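PDB 3LRK: alpha-galactosidase 1 from Saccharomyces cerevisiae, which hydrolyses terminal, non-reducing alpha-D-galactose residues from alpha-galactosides such as galactose oligosaccharides, galactomannans and galactolipids. Local coordinates for residues F92-G95 with M96-A100; A53-I56 with S57-L61. The protein carries 1 engineered substitution. All coordinates share one frame; numbering follows the deposited sequence.

Contact 1. Residues F92-G95 with M96-A100; sequences FPNG and MGHVA. With NA (sodium ion), chain K.
One face of the Phe92 ring carries the end of Met96. The methyl CE of Met96 stands 3.7 Å from the ring centroid of Phe92, 15° off the normal, a CH-pi contact displaced toward the rim. SD of Met96 lies over the same face, 3.5 Å from Phe92 CG, and makes a Met-aromatic contact. The methionine reaches this face because its chain is bent at both the second and third torsions. Val99 approaches the same ring obliquely, with its CG2 4.1 Å from Phe92 CD2.

A second flat group, the His98 imidazole, has the Asn94 amide beside it; the touching atoms are carbons. Asn94 and His98 run side by side in the same direction, amide and imidazole planes 65° apart, with CB of Asn94 3.6 Å from CD2 of His98. The His98 ring is carried alongside Asn94 by a first torsion of -165°, which sets CG opposite the backbone N. Its NE2 binds the sodium ion at 2.3 Å; His102, one helical turn on, is a second protein ligand. The amide ND2 of Asn94 is hydrogen-bonded to Glu46.

Between these side chains the backbone makes a type I turn from Phe92 to Gly95, closed by Gly95 N to Phe92 O at 3.2 Å. A water links the turn to the helix start, donating to Asn94 O and accepting from His98 N at 3.0 Å. Gly95, with positive phi, takes the chain out of the turn and into the helix.

Within the TIM-barrel domain, the turn leads from the loop after strand 85-87 into helix 96-105. Phe92 and Val99 rest on Glu46 and Leu49 of helix 46-58, while Met96 also packs against Phe110 and Met112 of strand 109-115.

Contact 2. Residues A53-I56 with S57-L61; sequences ADRI and SDLGL
Ser57, Asp58 and Leu59 donate their backbone N-H groups to Ala53, Asp54 and Arg55 in the last turns of helix 46-58, which ends in a Schellman motif at Gly60. Ser57 N to Ala53 O and Leu59 N to Arg55 O both measure 2.9 Å, and Asp58 N to Asp54 O 2.8 Å; with N-H...O angles of 158° to 166° they form a regular i to i+4 ladder. Beyond them the pattern changes: Leu61 N reaches back to Ile56 O at 3.1 Å, a weak bond bent to 126°, and Gly60 N bonds to Ser57 O. The positive phi of Gly60 lets the chain turn out of the helix.

The polar ends of Arg55 and Ser57 are bonded outside the two segments. Arg55 gives NE to Val296 O and NH2 to Leu410 O, which ties the helix end to the loop that holds Val296 and to helix 403-410; Ser57 OG is hydrogen-bonded to Lys62 NZ. The carboxylates of Asp54 and Asp58, with their OD2 atoms 6.1 Å apart, do not touch.

Ile56 and Leu61 supply the apolar contact. They meet nearly at right angles, CG2 of Ile56 lying 3.9 Å from CB of Leu61, and Ile56 also rests on Ile69 of strand 68-70.

A methyl against a guanidinium makes the remaining contact. Arg55 bends at its second torsion, bringing one face of its guanidinium over Leu59, whose CD2 sits toward the rim, 3.7 Å from Arg55 NH1.

From the N terminus, contact 2 comes first: residues 53-61 finish helix 46-58 and turn the chain toward strand 68-70. Contact 1 opens later, where residues 92-100 lead from the loop after strand 85-87 into helix 96-105. Each closes a local turn within a continuous stretch, so the two stand in series and neither nests within nor crosses the other. The centres of contacts 1 and 2 are 20 Å apart, and the nearest atoms of contacts 1 and 2 about 8 Å, without touching. Helix 46-58 is nevertheless shared: contact 1 leans on its beginning, contact 2 forms its end. Contact 2 ties helix 46-58 to strand 68-70 and helix 403-410; contact 1 packs the start of helix 96-105 against helix 46-58 and strand 109-115.

Contact 1. Residues F92-G95 with M96-A100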
ATOM      1  N   PHE A  92     -25.608  36.641   8.229  1.00 25.60           N
ATOM      2  CA  PHE A  92     -26.938  36.231   7.765  1.00 25.36           C
ATOM      3  C   PHE A  92     -28.012  36.709   8.747  1.00 25.38           C
ATOM      4  O   PHE A  92     -28.580  35.913   9.499  1.00 25.21           O
ATOM      5  CB  PHE A  92     -26.978  34.708   7.526  1.00 24.77           C
ATOM      6  CG  PHE A  92     -25.911  34.243   6.576  1.00 24.71           C
ATOM      7  CD1 PHE A  92     -24.712  33.723   7.057  1.00 23.53           C
ATOM      8  CD2 PHE A  92     -26.076  34.392   5.202  1.00 22.97           C
ATOM      9  CE1 PHE A  92     -23.705  33.338   6.188  1.00 23.64           C
ATOM     10  CE2 PHE A  92     -25.072  34.013   4.318  1.00 24.89           C
ATOM     11  CZ  PHE A  92     -23.889  33.479   4.808  1.00 24.66           C
ATOM     12  N   PRO A  93     -28.295  38.034   8.730  1.00 25.51           N
ATOM     13  CA  PRO A  93     -29.208  38.674   9.687  1.00 25.59           C
ATOM     14  C   PRO A  93     -30.661  38.179   9.675  1.00 25.74           C
ATOM     15  O   PRO A  93     -31.376  38.368  10.658  1.00 25.77           O
ATOM     16  CB  PRO A  93     -29.134  40.161   9.310  1.00 25.89           C
ATOM     17  CG  PRO A  93     -28.570  40.208   7.938  1.00 26.11           C
ATOM     18  CD  PRO A  93     -27.705  39.002   7.785  1.00 25.21           C
ATOM     19  N   ASN A  94     -31.069  37.530   8.586  1.00 25.44           N
ATOM     20  CA  ASN A  94     -32.439  37.048   8.406  1.00 25.47           C
ATOM     21  C   ASN A  94     -32.566  35.510   8.484  1.00 25.08           C
ATOM     22  O   ASN A  94     -33.649  34.950   8.288  1.00 25.56           O
ATOM     23  CB  ASN A  94     -32.970  37.584   7.074  1.00 25.28           C
ATOM     24  CG  ASN A  94     -32.886  39.109   6.995  1.00 26.26           C
ATOM     25  OD1 ASN A  94     -33.473  39.792   7.818  1.00 27.48           O
ATOM     26  ND2 ASN A  94     -32.134  39.633   6.027  1.00 26.48           N
ATOM     27  N   GLY A  95     -31.467  34.837   8.814  1.00 25.09           N
ATOM     28  CA  GLY A  95     -31.446  33.370   8.834  1.00 23.96           C
ATOM     29  C   GLY A  95     -31.160  32.844   7.433  1.00 23.40           C
ATOM     30  O   GLY A  95     -31.141  33.604   6.461  1.00 22.99           O
ATOM     31  N   MET A  96     -30.926  31.540   7.326  1.00 22.31           N
ATOM     32  CA  MET A  96     -30.586  30.932   6.045  1.00 21.25           C
ATOM     33  C   MET A  96     -31.818  30.708   5.167  1.00 20.86           C
ATOM     34  O   MET A  96     -31.743  30.870   3.961  1.00 20.89           O
ATOM     35  CB  MET A  96     -29.830  29.608   6.262  1.00 21.25           C
ATOM     36  CG  MET A  96     -28.568  29.752   7.154  1.00 21.17           C
ATOM     37  SD  MET A  96     -27.529  31.197   6.788  1.00 24.66           S
ATOM     38  CE  MET A  96     -27.087  30.904   5.101  1.00 22.53           C
ATOM     39  N   GLY A  97     -32.945  30.341   5.778  1.00 20.51           N
ATOM     40  CA  GLY A  97     -34.171  30.041   5.026  1.00 20.84           C
ATOM     41  C   GLY A  97     -34.591  31.233   4.181  1.00 20.89           C
ATOM     42  O   GLY A  97     -35.086  31.076   3.073  1.00 20.72           O
ATOM     43  N   HIS A  98     -34.373  32.433   4.709  1.00 21.46           N
ATOM     44  CA  HIS A  98     -34.649  33.662   3.961  1.00 21.74           C
ATOM     45  C   HIS A  98     -33.762  33.852   2.715  1.00 21.53           C
ATOM     46  O   HIS A  98     -34.219  34.383   1.688  1.00 21.48           O
ATOM     47  CB  HIS A  98     -34.546  34.877   4.881  1.00 21.73           C
ATOM     48  CG  HIS A  98     -35.160  36.109   4.302  1.00 23.45           C
ATOM     49  ND1 HIS A  98     -36.510  36.206   4.036  1.00 24.12           N
ATOM     50  CD2 HIS A  98     -34.613  37.282   3.911  1.00 23.89           C
ATOM     51  CE1 HIS A  98     -36.770  37.391   3.519  1.00 23.45           C
ATOM     52  NE2 HIS A  98     -35.638  38.066   3.445  1.00 24.66           N
ATOM     53  N   VAL A  99     -32.503  33.424   2.806  1.00 21.24           N
ATOM     54  CA  VAL A  99     -31.603  33.395   1.636  1.00 21.42           C
ATOM     55  C   VAL A  99     -32.138  32.399   0.595  1.00 21.57           C
ATOM     56  O   VAL A  99     -32.206  32.716  -0.589  1.00 21.84           O
ATOM     57  CB  VAL A  99     -30.142  33.022   2.024  1.00 21.36           C
ATOM     58  CG1 VAL A  99     -29.189  33.081   0.796  1.00 20.48           C
ATOM     59  CG2 VAL A  99     -29.640  33.911   3.162  1.00 21.20           C
ATOM     60  N   ALA A 100     -32.520  31.202   1.052  1.00 22.06           N
ATOM     61  CA  ALA A 100     -33.140  30.178   0.193  1.00 21.85           C
ATOM     62  C   ALA A 100     -34.354  30.715  -0.579  1.00 21.81           C
ATOM     63  O   ALA A 100     -34.526  30.414  -1.757  1.00 22.33           O
ATOM     64  CB  ALA A 100     -33.555  28.975   1.033  1.00 21.17           C
TER
HETATM   65 NA    NA K8001     -35.030  39.788   2.047  1.00 18.08          NA
HETATM   66  O   HOH W   1     -34.645  32.436   7.673  1.00 22.72           O

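Contact 2. Residues A53-I56 with S57-L61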
ATOM      1  N   ALA A  53     -25.797  35.850  -7.164  1.00 28.11           N
ATOM      2  CA  ALA A  53     -26.898  35.157  -7.799  1.00 27.99           C
ATOM      3  C   ALA A  53     -27.570  36.051  -8.842  1.00 27.58           C
ATOM      4  O   ALA A  53     -27.892  35.584  -9.927  1.00 27.42           O
ATOM      5  CB  ALA A  53     -27.905  34.691  -6.758  1.00 28.04           C
ATOM      6  N   ASP A  54     -27.775  37.329  -8.506  1.00 27.46           N
ATOM      7  CA  ASP A  54     -28.339  38.306  -9.453  1.00 27.54           C
ATOM      8  C   ASP A  54     -27.475  38.396 -10.705  1.00 27.53           C
ATOM      9  O   ASP A  54     -27.994  38.396 -11.823  1.00 27.98           O
ATOM     10  CB  ASP A  54     -28.458  39.699  -8.814  1.00 27.56           C
ATOM     11  CG  ASP A  54     -29.643  39.824  -7.857  1.00 28.17           C
ATOM     12  OD1 ASP A  54     -30.462  38.888  -7.732  1.00 29.14           O
ATOM     13  OD2 ASP A  54     -29.762  40.888  -7.228  1.00 30.96           O
ATOM     14  N   ARG A  55     -26.159  38.469 -10.503  1.00 27.60           N
ATOM     15  CA  ARG A  55     -25.178  38.542 -11.593  1.00 27.87           C
ATOM     16  C   ARG A  55     -25.186  37.276 -12.451  1.00 27.96           C
ATOM     17  O   ARG A  55     -25.158  37.368 -13.669  1.00 27.92           O
ATOM     18  CB  ARG A  55     -23.777  38.816 -11.029  1.00 28.12           C
ATOM     19  CG  ARG A  55     -22.619  38.810 -12.034  1.00 28.80           C
ATOM     20  CD  ARG A  55     -22.632  40.019 -12.964  1.00 31.34           C
ATOM     21  NE  ARG A  55     -21.300  40.311 -13.502  1.00 33.10           N
ATOM     22  CZ  ARG A  55     -21.039  41.227 -14.437  1.00 34.30           C
ATOM     23  NH1 ARG A  55     -22.016  41.950 -14.981  1.00 33.84           N
ATOM     24  NH2 ARG A  55     -19.789  41.415 -14.838  1.00 34.54           N
ATOM     25  N   ILE A  56     -25.246  36.101 -11.817  1.00 27.82           N
ATOM     26  CA  ILE A  56     -25.283  34.826 -12.557  1.00 27.65           C
ATOM     27  C   ILE A  56     -26.565  34.704 -13.381  1.00 27.42           C
ATOM     28  O   ILE A  56     -26.545  34.218 -14.513  1.00 27.53           O
ATOM     29  CB  ILE A  56     -25.075  33.602 -11.610  1.00 27.32           C
ATOM     30  CG1 ILE A  56     -23.636  33.613 -11.072  1.00 27.83           C
ATOM     31  CG2 ILE A  56     -25.378  32.276 -12.326  1.00 27.79           C
ATOM     32  CD1 ILE A  56     -23.329  32.534 -10.061  1.00 29.44           C
ATOM     33  N   SER A  57     -27.676  35.152 -12.803  1.00 27.50           N
ATOM     34  CA  SER A  57     -28.932  35.264 -13.537  1.00 27.71           C
ATOM     35  C   SER A  57     -28.798  36.219 -14.740  1.00 27.76           C
ATOM     36  O   SER A  57     -29.098  35.836 -15.881  1.00 27.68           O
ATOM     37  CB  SER A  57     -30.061  35.722 -12.604  1.00 27.25           C
ATOM     38  OG  SER A  57     -31.318  35.612 -13.246  1.00 26.77           O
ATOM     39  N   ASP A  58     -28.334  37.445 -14.482  1.00 28.00           N
ATOM     40  CA  ASP A  58     -28.286  38.496 -15.520  1.00 28.24           C
ATOM     41  C   ASP A  58     -27.321  38.168 -16.662  1.00 28.30           C
ATOM     42  O   ASP A  58     -27.587  38.517 -17.818  1.00 28.41           O
ATOM     43  CB  ASP A  58     -27.971  39.872 -14.918  1.00 28.10           C
ATOM     44  CG  ASP A  58     -29.079  40.396 -14.022  1.00 28.94           C
ATOM     45  OD1 ASP A  58     -30.240  39.932 -14.137  1.00 29.37           O
ATOM     46  OD2 ASP A  58     -28.787  41.287 -13.192  1.00 30.05           O
ATOM     47  N   LEU A  59     -26.223  37.475 -16.348  1.00 27.84           N
ATOM     48  CA  LEU A  59     -25.283  37.007 -17.383  1.00 27.35           C
ATOM     49  C   LEU A  59     -25.828  35.846 -18.220  1.00 26.61           C
ATOM     50  O   LEU A  59     -25.182  35.408 -19.172  1.00 26.96           O
ATOM     51  CB  LEU A  59     -23.912  36.642 -16.781  1.00 27.32           C
ATOM     52  CG  LEU A  59     -23.106  37.760 -16.100  1.00 28.25           C
ATOM     53  CD1 LEU A  59     -21.833  37.193 -15.464  1.00 27.68           C
ATOM     54  CD2 LEU A  59     -22.776  38.925 -17.055  1.00 27.83           C
ATOM     55  N   GLY A  60     -27.010  35.348 -17.864  1.00 26.08           N
ATOM     56  CA  GLY A  60     -27.647  34.259 -18.607  1.00 25.12           C
ATOM     57  C   GLY A  60     -27.013  32.914 -18.295  1.00 24.77           C
ATOM     58  O   GLY A  60     -27.285  31.924 -18.965  1.00 24.26           O
ATOM     59  N   LEU A  61     -26.152  32.891 -17.277  1.00 24.53           N
ATOM     60  CA  LEU A  61     -25.473  31.661 -16.859  1.00 24.18           C
ATOM     61  C   LEU A  61     -26.404  30.726 -16.093  1.00 24.11           C
ATOM     62  O   LEU A  61     -26.323  29.502 -16.245  1.00 23.64           O
ATOM     63  CB  LEU A  61     -24.212  31.984 -16.054  1.00 23.86           C
ATOM     64  CG  LEU A  61     -23.042  32.543 -16.880  1.00 24.00           C
ATOM     65  CD1 LEU A  61     -21.864  32.876 -15.989  1.00 23.80           C
ATOM     66  CD2 LEU A  61     -22.623  31.572 -17.993  1.00 25.10           C
TER